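Local structure of Sn-glycerol-3-phosphate ABC transporter substrate-binding protein UspB (Mycobacterium tuberculosis, 4MFI) at residues A307-P312 with K325-V330. The protein probably serves as the substrate-binding subunit of an ABC transporter, with specificity for glycerophosphocholine. Sequence-based numbering, arbitrary orientation.
Sequences AGLAIP and KFIAFV
Ile327 reaches from helix 325-330 between Leu309 and Ile311 of the 307-312 segment. The helix and strand 307-310 run roughly antiparallel, at 146°, with their axes 9.5 Å apart. Leu309 and Ile327 point at each other and slide past side by side in opposite directions. Leu309 CB lies 3.9 Å from Ile327 CG1. The CG2 branch of Ile327 also reaches Leu309 CB, at 4.1 Å. The ethyl arm of Ile327 is extended (chi2 171°), which carries its CD1 on to Ile311. There Ile327 CD1 sits 3.6 Å from Ile311 CG1, and the two side chains meet at a slant. Leu309 has a second partner one helical turn further on. Its CD1 lies 4.0 Å from Val330 CG2, with the side chains nearly perpendicular. Val330 CG1 instead lies over one face of the Phe326 ring, toward its rim.

Strand 307-310 pairs antiparallel with strands 97-101 and 144-160, so the contact packs helix 317-330 on the main mixed sheet of this periplasmic-binding-protein fold. Val97 also touches Ile327, and Leu56 of helix 50-63 touches Val330. No hydrogen bond crosses between the two segments, and the touching residues are buried. The contact therefore rests on van der Waals packing and exclusion of water, with branched aliphatic groups fitting helix to sheet by shape.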
loop_
_atom_site.group_PDB
_atom_site.type_symbol
_atom_site.label_atom_id
_atom_site.label_comp_id
_atom_site.label_asym_id
_atom_site.label_seq_id
_atom_site.Cartn_x
_atom_site.Cartn_y
_atom_site.Cartn_z
ATOM N N ALA A 307 -4.539 -4.165 -0.435
ATOM C CA ALA A 307 -5.925 -4.510 -0.119
ATOM C C ALA A 307 -6.063 -5.652 0.877
ATOM O O ALA A 307 -5.181 -6.515 0.991
ATOM C CB ALA A 307 -6.680 -4.848 -1.399
ATOM N N GLY A 308 -7.193 -5.651 1.581
ATOM C CA GLY A 308 -7.506 -6.660 2.571
ATOM C C GLY A 308 -8.842 -7.329 2.317
ATOM O O GLY A 308 -9.606 -6.918 1.440
ATOM N N LEU A 309 -9.135 -8.357 3.105
ATOM C CA LEU A 309 -10.378 -9.107 2.967
ATOM C C LEU A 309 -11.346 -8.760 4.091
ATOM O O LEU A 309 -10.976 -8.803 5.272
ATOM C CB LEU A 309 -10.088 -10.611 2.983
ATOM C CG LEU A 309 -9.164 -11.132 1.885
ATOM C CD1 LEU A 309 -8.927 -12.633 2.044
ATOM C CD2 LEU A 309 -9.745 -10.824 0.511
ATOM N N ALA A 310 -12.578 -8.413 3.722
ATOM C CA ALA A 310 -13.601 -7.999 4.681
ATOM C C ALA A 310 -14.844 -8.884 4.571
ATOM O O ALA A 310 -15.057 -9.549 3.557
ATOM C CB ALA A 310 -13.983 -6.540 4.441
ATOM N N ILE A 311 -15.666 -8.863 5.615
ATOM C CA ILE A 311 -16.891 -9.653 5.674
ATOM C C ILE A 311 -18.079 -8.706 5.821
ATOM O O ILE A 311 -18.183 -7.994 6.815
ATOM C CB ILE A 311 -16.862 -10.611 6.890
ATOM C CG1 ILE A 311 -15.633 -11.523 6.836
ATOM C CG2 ILE A 311 -18.149 -11.434 6.981
ATOM C CD1 ILE A 311 -15.497 -12.414 8.070
ATOM N N PRO A 312 -18.982 -8.687 4.830
ATOM C CA PRO A 312 -20.156 -7.814 4.935
ATOM C C PRO A 312 -21.004 -8.074 6.183
ATOM O O PRO A 312 -21.146 -9.219 6.635
ATOM C CB PRO A 312 -20.951 -8.155 3.674
ATOM C CG PRO A 312 -19.888 -8.556 2.687
ATOM C CD PRO A 312 -18.906 -9.349 3.516
ATOM N N LYS A 325 -13.247 -18.143 8.665
ATOM C CA LYS A 325 -12.434 -19.353 8.523
ATOM C C LYS A 325 -11.664 -19.320 7.205
ATOM O O LYS A 325 -10.473 -19.663 7.154
ATOM C CB LYS A 325 -13.306 -20.606 8.584
ATOM C CG LYS A 325 -13.848 -20.914 9.967
ATOM C CD LYS A 325 -14.850 -22.064 9.911
ATOM C CE LYS A 325 -15.354 -22.436 11.291
ATOM N NZ LYS A 325 -16.431 -23.463 11.220
ATOM N N PHE A 326 -12.340 -18.906 6.138
ATOM C CA PHE A 326 -11.682 -18.783 4.843
ATOM C C PHE A 326 -10.584 -17.726 4.861
ATOM O O PHE A 326 -9.450 -17.987 4.442
ATOM C CB PHE A 326 -12.694 -18.463 3.741
ATOM C CG PHE A 326 -12.065 -18.282 2.389
ATOM C CD1 PHE A 326 -11.630 -19.383 1.662
ATOM C CD2 PHE A 326 -11.882 -17.011 1.859
ATOM C CE1 PHE A 326 -11.040 -19.222 0.423
ATOM C CE2 PHE A 326 -11.292 -16.841 0.616
ATOM C CZ PHE A 326 -10.872 -17.950 -0.104
ATOM N N ILE A 327 -10.922 -16.530 5.333
ATOM C CA ILE A 327 -9.967 -15.428 5.361
ATOM C C ILE A 327 -8.745 -15.782 6.198
ATOM O O ILE A 327 -7.616 -15.550 5.767
ATOM C CB ILE A 327 -10.615 -14.141 5.903
ATOM C CG1 ILE A 327 -11.630 -13.596 4.899
ATOM C CG2 ILE A 327 -9.563 -13.083 6.187
ATOM C CD1 ILE A 327 -12.460 -12.466 5.454
ATOM N N ALA A 328 -8.970 -16.351 7.379
ATOM C CA ALA A 328 -7.866 -16.713 8.262
ATOM C C ALA A 328 -6.999 -17.805 7.637
ATOM O O ALA A 328 -5.773 -17.808 7.791
ATOM C CB ALA A 328 -8.390 -17.161 9.625
ATOM N N PHE A 329 -7.631 -18.736 6.930
ATOM C CA PHE A 329 -6.880 -19.825 6.319
ATOM C C PHE A 329 -5.991 -19.340 5.173
ATOM O O PHE A 329 -4.804 -19.666 5.118
ATOM C CB PHE A 329 -7.813 -20.938 5.835
ATOM C CG PHE A 329 -7.094 -22.081 5.188
ATOM C CD1 PHE A 329 -6.554 -23.101 5.957
ATOM C CD2 PHE A 329 -6.932 -22.124 3.810
ATOM C CE1 PHE A 329 -5.874 -24.154 5.359
ATOM C CE2 PHE A 329 -6.259 -23.166 3.208
ATOM C CZ PHE A 329 -5.727 -24.183 3.981
ATOM N N VAL A 330 -6.554 -18.556 4.260
ATOM C CA VAL A 330 -5.782 -18.157 3.086
ATOM C C VAL A 330 -4.684 -17.152 3.425
ATOM O O VAL A 330 -3.778 -16.926 2.617
ATOM C CB VAL A 330 -6.662 -17.658 1.916
ATOM C CG1 VAL A 330 -7.659 -18.737 1.508
ATOM C CG2 VAL A 330 -7.376 -16.345 2.271
#